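Long-range contacts in protein prgH (Salmonella enterica subsp. enterica serovar Typhimurium, PDB 4G2S), which is a basal-body component of the SPI-1 type III secretion system, whose FHA-type domain modelled here probably mediates contacts between subunits: residues 60-64 with 76-80; 6-10 with 20-24; 28-34 with 50-56. All blocks are in the same frame, centred on the assembly; numbering follows the deposited sequence.

Contact 1: 60-64 with 76-80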
loop_
_atom_site.group_PDB
_atom_site.type_symbol
_atom_site.label_atom_id
_atom_site.label_comp_id
_atom_site.label_asym_id
_atom_site.label_seq_id
_atom_site.Cartn_x
_atom_site.Cartn_y
_atom_site.Cartn_z
ATOM N N GLY A 60 6.821 23.054 1.220
ATOM C CA GLY A 60 5.491 22.722 0.698
ATOM C C GLY A 60 4.406 23.462 1.481
ATOM O O GLY A 60 4.436 23.529 2.700
ATOM N N VAL A 61 3.455 24.029 0.783
ATOM C CA VAL A 61 2.316 24.692 1.383
ATOM C C VAL A 61 1.028 24.127 0.721
ATOM O O VAL A 61 0.991 24.092 -0.493
ATOM C CB VAL A 61 2.324 26.187 1.084
ATOM C CG1 VAL A 61 1.060 26.844 1.636
ATOM C CG2 VAL A 61 3.552 26.889 1.694
ATOM N N ASN A 62 0.022 23.789 1.521
ATOM C CA ASN A 62 -1.250 23.254 0.941
ATOM C C ASN A 62 -2.003 24.421 0.326
ATOM O O ASN A 62 -1.881 25.592 0.829
ATOM C CB ASN A 62 -2.074 22.605 2.022
ATOM C CG ASN A 62 -1.397 21.315 2.621
ATOM O OD1 ASN A 62 -0.274 20.905 2.196
ATOM N ND2 ASN A 62 -2.095 20.660 3.531
ATOM N N PHE A 63 -2.744 24.135 -0.706
ATOM C CA PHE A 63 -3.517 25.193 -1.299
ATOM C C PHE A 63 -4.802 24.675 -1.939
ATOM O O PHE A 63 -4.877 23.489 -2.239
ATOM C CB PHE A 63 -2.666 25.983 -2.297
ATOM C CG PHE A 63 -2.195 25.197 -3.480
ATOM C CD1 PHE A 63 -2.888 25.157 -4.646
ATOM C CD2 PHE A 63 -0.970 24.530 -3.416
ATOM C CE1 PHE A 63 -2.415 24.487 -5.777
ATOM C CE2 PHE A 63 -0.485 23.855 -4.517
ATOM C CZ PHE A 63 -1.220 23.774 -5.700
ATOM N N GLU A 64 -5.786 25.567 -2.139
ATOM C CA GLU A 64 -6.989 25.248 -2.895
ATOM C C GLU A 64 -7.057 26.114 -4.098
ATOM O O GLU A 64 -6.810 27.318 -4.043
ATOM C CB GLU A 64 -8.281 25.408 -2.078
ATOM C CG GLU A 64 -8.243 24.800 -0.679
ATOM C CD GLU A 64 -9.623 24.760 -0.030
ATOM O OE1 GLU A 64 -9.843 23.997 0.919
ATOM O OE2 GLU A 64 -10.557 25.422 -0.560
ATOM N N LEU A 76 -6.704 31.255 -6.014
ATOM C CA LEU A 76 -5.916 30.316 -5.277
ATOM C C LEU A 76 -5.949 30.706 -3.797
ATOM O O LEU A 76 -5.756 31.891 -3.456
ATOM C CB LEU A 76 -4.538 30.273 -5.857
ATOM C CG LEU A 76 -3.588 29.161 -5.313
ATOM C CD1 LEU A 76 -2.712 28.740 -6.430
ATOM C CD2 LEU A 76 -2.831 29.771 -4.169
ATOM N N HIS A 77 -6.322 29.744 -2.949
ATOM C CA HIS A 77 -6.268 29.947 -1.504
ATOM C C HIS A 77 -5.079 29.235 -0.974
ATOM O O HIS A 77 -5.041 27.992 -1.012
ATOM C CB HIS A 77 -7.501 29.403 -0.861
ATOM C CG HIS A 77 -8.737 29.927 -1.428
ATOM N ND1 HIS A 77 -9.237 31.101 -1.064
ATOM C CD2 HIS A 77 -9.639 29.381 -2.330
ATOM C CE1 HIS A 77 -10.403 31.314 -1.709
ATOM N NE2 HIS A 77 -10.646 30.275 -2.480
ATOM N N GLU A 78 -4.080 29.979 -0.500
ATOM C CA GLU A 78 -2.946 29.400 0.220
ATOM C C GLU A 78 -3.273 29.170 1.656
ATOM O O GLU A 78 -3.592 30.134 2.351
ATOM C CB GLU A 78 -1.761 30.363 0.255
ATOM C CG GLU A 78 -1.047 30.536 -1.014
ATOM C CD GLU A 78 0.386 31.063 -0.835
ATOM O OE1 GLU A 78 0.945 31.260 0.280
ATOM O OE2 GLU A 78 0.959 31.204 -1.885
ATOM N N LEU A 79 -3.094 27.933 2.152
ATOM C CA LEU A 79 -3.493 27.564 3.534
ATOM C C LEU A 79 -2.382 27.781 4.544
ATOM O O LEU A 79 -1.326 27.173 4.427
ATOM C CB LEU A 79 -3.969 26.133 3.601
ATOM C CG LEU A 79 -5.117 25.849 2.601
ATOM C CD1 LEU A 79 -5.614 24.404 2.734
ATOM C CD2 LEU A 79 -6.285 26.782 2.603
ATOM N N LYS A 80 -2.607 28.694 5.494
ATOM C CA LYS A 80 -1.676 28.950 6.610
ATOM C C LYS A 80 -2.259 28.479 7.953
ATOM O O LYS A 80 -3.330 27.886 7.994
ATOM C CB LYS A 80 -1.419 30.437 6.688
ATOM C CG LYS A 80 -0.882 31.054 5.386
ATOM C CD LYS A 80 -0.165 32.377 5.690
ATOM C CE LYS A 80 0.042 33.236 4.447
ATOM N NZ LYS A 80 0.718 32.489 3.338
#
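Phe63 and Leu76 meet on the inner face of the antiparallel hairpin formed by strands 63-67 and 74-80, part of the mixed sheet of this FHA-type domain. Their side chains run across one another at a slant, with Phe63 CD1 4.0 Å from Leu76 CD1. Phe63 places CG between its backbone N and carbonyl carbon (chi1 64°), which turns the ring so that the carbonyl oxygen of Val61 lies at its edge, in the ring plane. The same ring stacks with Phe30, and Val97, Leu100 and Ile102 of the facing sheet press on it, placing this side of the hairpin in the hydrophobic interior. Glu78, the non-hydrogen-bonded partner of Phe63, projects from the same face but has its carboxylate turned to Arg87 and Lys80.

Glu64 and His77 form the hydrogen-bonded pair and emerge on the other face. Their backbones exchange two bonds, Glu64 N to His77 O at 2.8 Å and His77 N to Glu64 O at 2.7 Å, both in the carbonyl plane. The imidazole passes alongside this second acceptor, with His77 CD2 3.9 Å from Glu64 O, yet the polar ends part: His77 NE2 bonds Gln66, whereas Glu64 OE1 is shared between Arg27 of the same chain and Arg10 of the second subunit. Part of this face thus meets the second subunit. Asn62 also contacts it: OD1 takes the backbone N-H of Val32, and ND2 bonds the carbonyls of Ser15 and Asn17 of the second subunit.

At the end of the pairing away from the hairpin turn, Leu79 N bonds Asn62 O at 2.9 Å, tilted 27° from the carbonyl plane, and its side chain lies against that residue, with Leu79 CD1 4.0 Å from Asn62 CB.

Contact 2: 6-10 with 20-24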
loop_
_atom_site.group_PDB
_atom_site.type_symbol
_atom_site.label_atom_id
_atom_site.label_comp_id
_atom_site.label_asym_id
_atom_site.label_seq_id
_atom_site.Cartn_x
_atom_site.Cartn_y
_atom_site.Cartn_z
ATOM N N PRO A 6 -12.774 23.457 -19.350
ATOM C CA PRO A 6 -12.282 23.404 -18.000
ATOM C C PRO A 6 -10.749 23.549 -17.981
ATOM O O PRO A 6 -10.121 23.770 -19.034
ATOM C CB PRO A 6 -12.773 22.032 -17.558
ATOM C CG PRO A 6 -12.518 21.196 -18.764
ATOM C CD PRO A 6 -12.618 22.132 -19.969
ATOM N N TYR A 7 -10.152 23.400 -16.794
ATOM C CA TYR A 7 -8.821 23.834 -16.578
ATOM C C TYR A 7 -7.991 22.695 -15.989
ATOM O O TYR A 7 -8.513 21.758 -15.417
ATOM C CB TYR A 7 -8.804 25.023 -15.623
ATOM C CG TYR A 7 -9.536 26.235 -16.147
ATOM C CD1 TYR A 7 -8.937 27.107 -17.053
ATOM C CD2 TYR A 7 -10.850 26.506 -15.736
ATOM C CE1 TYR A 7 -9.642 28.203 -17.575
ATOM C CE2 TYR A 7 -11.529 27.612 -16.220
ATOM C CZ TYR A 7 -10.920 28.453 -17.125
ATOM O OH TYR A 7 -11.620 29.525 -17.587
ATOM N N ILE A 8 -6.687 22.801 -16.161
ATOM C CA ILE A 8 -5.774 21.767 -15.720
ATOM C C ILE A 8 -4.712 22.446 -14.898
ATOM O O ILE A 8 -4.285 23.572 -15.247
ATOM C CB ILE A 8 -5.166 21.067 -16.960
ATOM C CG1 ILE A 8 -6.227 20.197 -17.623
ATOM C CG2 ILE A 8 -3.969 20.239 -16.592
ATOM C CD1 ILE A 8 -5.806 19.589 -18.949
ATOM N N VAL A 9 -4.276 21.795 -13.809
ATOM C CA VAL A 9 -3.096 22.265 -13.119
ATOM C C VAL A 9 -1.947 21.414 -13.578
ATOM O O VAL A 9 -2.013 20.189 -13.408
ATOM C CB VAL A 9 -3.179 22.106 -11.604
ATOM C CG1 VAL A 9 -1.891 22.698 -10.984
ATOM C CG2 VAL A 9 -4.371 22.850 -11.126
ATOM N N ARG A 10 -0.903 22.071 -14.071
ATOM C CA ARG A 10 0.349 21.472 -14.411
ATOM C C ARG A 10 1.447 21.859 -13.413
ATOM O O ARG A 10 1.683 23.044 -13.075
ATOM C CB ARG A 10 0.763 21.861 -15.848
ATOM C CG ARG A 10 2.045 21.150 -16.307
ATOM C CD ARG A 10 2.639 21.755 -17.578
ATOM N NE ARG A 10 3.801 21.025 -18.041
ATOM C CZ ARG A 10 3.804 20.007 -18.902
ATOM N NH1 ARG A 10 2.685 19.505 -19.430
ATOM N NH2 ARG A 10 4.974 19.475 -19.248
ATOM N N GLU A 20 -0.235 16.613 -14.714
ATOM C CA GLU A 20 -1.344 17.504 -15.054
ATOM C C GLU A 20 -2.590 16.997 -14.372
ATOM O O GLU A 20 -2.988 15.862 -14.565
ATOM C CB GLU A 20 -1.520 17.599 -16.562
ATOM C CG GLU A 20 -0.464 18.509 -17.218
ATOM C CD GLU A 20 -0.783 18.946 -18.621
ATOM O OE1 GLU A 20 -1.673 18.344 -19.244
ATOM O OE2 GLU A 20 -0.139 19.893 -19.128
ATOM N N PHE A 21 -3.195 17.823 -13.544
ATOM C CA PHE A 21 -4.349 17.428 -12.763
ATOM C C PHE A 21 -5.572 18.228 -13.232
ATOM O O PHE A 21 -5.542 19.482 -13.321
ATOM C CB PHE A 21 -4.146 17.691 -11.292
ATOM C CG PHE A 21 -2.938 17.015 -10.724
ATOM C CD1 PHE A 21 -3.003 15.720 -10.260
ATOM C CD2 PHE A 21 -1.742 17.685 -10.688
ATOM C CE1 PHE A 21 -1.859 15.093 -9.741
ATOM C CE2 PHE A 21 -0.586 17.044 -10.206
ATOM C CZ PHE A 21 -0.676 15.765 -9.711
ATOM N N PRO A 22 -6.664 17.510 -13.509
ATOM C CA PRO A 22 -7.868 18.219 -13.956
ATOM C C PRO A 22 -8.501 18.898 -12.776
ATOM O O PRO A 22 -8.576 18.343 -11.689
ATOM C CB PRO A 22 -8.779 17.091 -14.475
ATOM C CG PRO A 22 -8.386 15.878 -13.716
ATOM C CD PRO A 22 -6.879 16.056 -13.435
ATOM N N LEU A 23 -9.022 20.090 -12.991
ATOM C CA LEU A 23 -9.729 20.787 -11.943
ATOM C C LEU A 23 -11.227 20.679 -12.144
ATOM O O LEU A 23 -11.737 20.858 -13.235
ATOM C CB LEU A 23 -9.378 22.253 -11.961
ATOM C CG LEU A 23 -8.005 22.720 -11.650
ATOM C CD1 LEU A 23 -7.939 24.223 -11.929
ATOM C CD2 LEU A 23 -7.689 22.386 -10.203
ATOM N N LEU A 24 -11.930 20.385 -11.089
ATOM C CA LEU A 24 -13.404 20.467 -11.165
ATOM C C LEU A 24 -13.903 21.852 -10.836
ATOM O O LEU A 24 -13.229 22.664 -10.195
ATOM C CB LEU A 24 -14.051 19.435 -10.251
ATOM C CG LEU A 24 -14.479 18.159 -10.972
ATOM C CD1 LEU A 24 -15.597 18.451 -11.992
ATOM C CD2 LEU A 24 -13.309 17.450 -11.640
#
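Arg10 sets CG opposite its own backbone N (chi1 -175°) and then runs extended to NE, while Glu20 carries CG opposite its carbonyl carbon (chi1 -77°) and stretches beyond it; as a non-hydrogen-bonded pair the two leave the same face of the hairpin, and these torsions bring their charged ends together. Arg10 NH1 donates to Glu20 OE2 at 2.9 Å. The carboxylate oxygen lies at the guanidinium edge, in the plane of that group, but the nitrogen comes from above the carboxylate plane, and the two flat groups stand 84° apart. Ile8 closes in from the neighbouring position on this face, its CG2 3.6 Å from Glu20 CB.

Strands 7-11 and 20-22 form this antiparallel hairpin at one end of the four-stranded sheet. Val9 and Phe21 are its hydrogen-bonded pair, with Val9 N 2.7 Å from Phe21 O and Phe21 N 2.6 Å from Val9 O. Their side chains turn to the inner face, against Phe30 of the other sheet. Leu23, whose N bonds Tyr7 O at 3.0 Å, wedges in beside Val9: Val9 CG2 and Leu23 CD2 are only 3.5 Å apart, a tight fit, and Leu23 CD1 rests 3.9 Å from Tyr7 CB.

The salt bridge is one link in a longer chain of charge. Glu20 OE1 also binds Arg105, and Arg10 NH2 binds Glu64 of the third subunit, so each group has two partners of opposite sign; this probably favours both charged forms and ties the hairpin to the subunit interface.

Contact 3: 28-34 with 50-56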
loop_
_atom_site.group_PDB
_atom_site.type_symbol
_atom_site.label_atom_id
_atom_site.label_comp_id
_atom_site.label_asym_id
_atom_site.label_seq_id
_atom_site.Cartn_x
_atom_site.Cartn_y
_atom_site.Cartn_z
ATOM N N THR A 28 -10.653 22.582 -5.420
ATOM C CA THR A 28 -9.745 21.441 -5.415
ATOM C C THR A 28 -8.601 21.726 -4.445
ATOM O O THR A 28 -7.971 22.755 -4.544
ATOM C CB THR A 28 -9.198 21.170 -6.836
ATOM O OG1 THR A 28 -10.323 21.046 -7.729
ATOM C CG2 THR A 28 -8.454 19.878 -6.878
ATOM N N LEU A 29 -8.390 20.787 -3.531
ATOM C CA LEU A 29 -7.251 20.758 -2.572
ATOM C C LEU A 29 -6.011 20.023 -3.073
ATOM O O LEU A 29 -6.081 18.881 -3.585
ATOM C CB LEU A 29 -7.672 20.121 -1.290
ATOM C CG LEU A 29 -6.655 20.069 -0.084
ATOM C CD1 LEU A 29 -6.345 21.473 0.338
ATOM C CD2 LEU A 29 -7.289 19.248 1.106
ATOM N N PHE A 30 -4.892 20.685 -2.879
ATOM C CA PHE A 30 -3.570 20.184 -3.108
ATOM C C PHE A 30 -2.838 20.154 -1.770
ATOM O O PHE A 30 -2.545 21.177 -1.162
ATOM C CB PHE A 30 -2.831 21.035 -4.151
ATOM C CG PHE A 30 -3.426 20.910 -5.509
ATOM C CD1 PHE A 30 -4.532 21.678 -5.841
ATOM C CD2 PHE A 30 -2.987 19.966 -6.384
ATOM C CE1 PHE A 30 -5.135 21.547 -7.092
ATOM C CE2 PHE A 30 -3.580 19.826 -7.671
ATOM C CZ PHE A 30 -4.646 20.624 -8.002
ATOM N N VAL A 31 -2.487 18.947 -1.329
ATOM C CA VAL A 31 -1.694 18.755 -0.129
ATOM C C VAL A 31 -0.292 18.507 -0.642
ATOM O O VAL A 31 -0.105 17.615 -1.496
ATOM C CB VAL A 31 -2.129 17.527 0.695
ATOM C CG1 VAL A 31 -1.158 17.318 1.894
ATOM C CG2 VAL A 31 -3.573 17.653 1.148
ATOM N N VAL A 32 0.662 19.324 -0.155
ATOM C CA VAL A 32 1.998 19.404 -0.661
ATOM C C VAL A 32 2.987 19.264 0.526
ATOM O O VAL A 32 3.036 20.075 1.477
ATOM C CB VAL A 32 2.293 20.729 -1.360
ATOM C CG1 VAL A 32 3.611 20.688 -2.086
ATOM C CG2 VAL A 32 1.219 21.180 -2.320
ATOM N N GLY A 33 3.772 18.206 0.491
ATOM C CA GLY A 33 4.648 17.934 1.608
ATOM C C GLY A 33 5.332 16.584 1.582
ATOM O O GLY A 33 5.483 15.940 0.539
ATOM N N GLN A 34 5.778 16.174 2.760
ATOM C CA GLN A 34 6.561 14.943 2.925
ATOM C C GLN A 34 5.688 13.683 3.165
ATOM O O GLN A 34 4.436 13.708 3.002
ATOM C CB GLN A 34 7.558 15.152 4.056
ATOM C CG GLN A 34 8.416 16.411 3.966
ATOM C CD GLN A 34 9.493 16.422 5.038
ATOM O OE1 GLN A 34 9.549 15.518 5.867
ATOM N NE2 GLN A 34 10.345 17.452 5.036
ATOM N N ASP A 50 -11.333 15.582 -5.641
ATOM C CA ASP A 50 -11.273 17.013 -5.303
ATOM C C ASP A 50 -10.060 17.326 -4.413
ATOM O O ASP A 50 -9.935 18.442 -3.887
ATOM C CB ASP A 50 -12.532 17.451 -4.603
ATOM C CG ASP A 50 -12.754 16.710 -3.283
ATOM O OD1 ASP A 50 -11.917 15.859 -2.937
ATOM O OD2 ASP A 50 -13.743 16.974 -2.602
ATOM N N SER A 51 -9.178 16.340 -4.316
ATOM C CA SER A 51 -7.921 16.373 -3.525
ATOM C C SER A 51 -6.768 15.693 -4.220
ATOM O O SER A 51 -6.972 14.587 -4.746
ATOM C CB SER A 51 -8.123 15.534 -2.271
ATOM O OG SER A 51 -8.244 16.417 -1.213
ATOM N N PHE A 52 -5.571 16.263 -4.169
ATOM C CA PHE A 52 -4.338 15.642 -4.715
ATOM C C PHE A 52 -3.146 15.794 -3.767
ATOM O O PHE A 52 -3.040 16.808 -3.083
ATOM C CB PHE A 52 -4.009 16.220 -6.093
ATOM C CG PHE A 52 -5.151 15.968 -7.127
ATOM C CD1 PHE A 52 -5.310 14.720 -7.634
ATOM C CD2 PHE A 52 -6.035 16.967 -7.521
ATOM C CE1 PHE A 52 -6.331 14.406 -8.521
ATOM C CE2 PHE A 52 -7.030 16.715 -8.467
ATOM C CZ PHE A 52 -7.207 15.411 -8.943
ATOM N N PHE A 53 -2.269 14.801 -3.708
ATOM C CA PHE A 53 -1.077 14.909 -2.907
ATOM C C PHE A 53 0.080 15.103 -3.829
ATOM O O PHE A 53 0.234 14.339 -4.760
ATOM C CB PHE A 53 -0.770 13.643 -2.085
ATOM C CG PHE A 53 0.557 13.698 -1.427
ATOM C CD1 PHE A 53 0.712 14.393 -0.248
ATOM C CD2 PHE A 53 1.683 13.092 -2.018
ATOM C CE1 PHE A 53 1.952 14.451 0.357
ATOM C CE2 PHE A 53 2.921 13.158 -1.424
ATOM C CZ PHE A 53 3.053 13.843 -0.226
ATOM N N ILE A 54 0.914 16.100 -3.571
ATOM C CA ILE A 54 2.136 16.349 -4.300
ATOM C C ILE A 54 3.298 16.250 -3.309
ATOM O O ILE A 54 3.291 16.943 -2.310
ATOM C CB ILE A 54 2.143 17.817 -4.852
ATOM C CG1 ILE A 54 0.932 17.989 -5.751
ATOM C CG2 ILE A 54 3.422 18.134 -5.607
ATOM C CD1 ILE A 54 0.702 19.407 -6.219
ATOM N N PRO A 55 4.306 15.413 -3.595
ATOM C CA PRO A 55 5.490 15.323 -2.729
ATOM C C PRO A 55 6.467 16.484 -2.950
ATOM O O PRO A 55 6.697 16.917 -4.093
ATOM C CB PRO A 55 6.113 14.000 -3.138
ATOM C CG PRO A 55 5.809 13.876 -4.573
ATOM C CD PRO A 55 4.389 14.464 -4.710
ATOM N N LEU A 56 6.917 17.070 -1.860
ATOM C CA LEU A 56 7.918 18.129 -1.918
ATOM C C LEU A 56 8.697 18.070 -0.596
ATOM O O LEU A 56 8.117 18.102 0.484
ATOM C CB LEU A 56 7.270 19.497 -2.132
ATOM C CG LEU A 56 8.189 20.602 -2.652
ATOM C CD1 LEU A 56 8.592 20.384 -4.114
ATOM C CD2 LEU A 56 7.501 21.949 -2.498
#
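Phe52 N donates to Leu29 O at 2.7 Å, nearly along the C=O axis, and the neighbouring Ser51 CA-H makes a weaker contact with the same oxygen, Ser51 CA lying 3.1 Å from Leu29 O. The exchange repeats along strands 26-33 and 51-55, which run parallel in the mixed sheet as the two strands of a beta-alpha-beta unit joined through helix 35-41. Val31 N bonds Phe52 O at 2.8 Å, and Val31 O accepts from Ile54. At the far end Leu56 N approaches Gly33 O at 3.0 Å from above the carbonyl plane, a sign that the regular pattern is giving way.

On the inner face the side chains of Phe30 and Phe52 lie side by side, pointing the same way, and their rings meet obliquely, planes inclined at 35° and centroids 5.6 Å apart. Thr28 CG2 abuts the edge of the Phe52 ring, while Ile54 CD1 packs against the other ring, 3.7 Å from Phe30 CD2. Phe21 meets Phe52, extending the aromatic cluster.

On the other face, with Leu29, Val31 and Ser51, Phe53 holds CG anti to its backbone N (chi1 172°), and its ring leans across to the partner strand, passing Val31 and bringing Phe53 CZ to 3.3 Å from Gly33 O. Ala37 and Leu38 of helix 35-41 cover it, and Gln43 of the third subunit also packs there.

Every hydrogen bond between the two segments is thus between backbone atoms, and no salt bridge joins them. The edge strand is held by the peptide groups that face strand 26-33, with mainly apolar side chains on both faces, in keeping with a largely buried contact.

In the fold
Contacts 1 and 3 belong to the same mixed sheet, their centres about 10 Å apart, and strand 26-33 lies directly beside strand 63-67: Phe63 O faces Phe30 N at 2.9 Å, a probable hydrogen bond. Contact 2 lies in the four-stranded sheet that packs against it. Phe21 CD1 comes within 3.6 Å of Phe52 CD1, so contacts 2 and 3 meet through the aromatic interior, their centres about 13 Å apart. Contacts 1 and 2 do not touch within one chain and lie on opposite sides of its centre, about 16 Å apart centre to centre. They are joined instead between neighbouring subunits, where Arg10 of one copy pairs with Glu64 of the next.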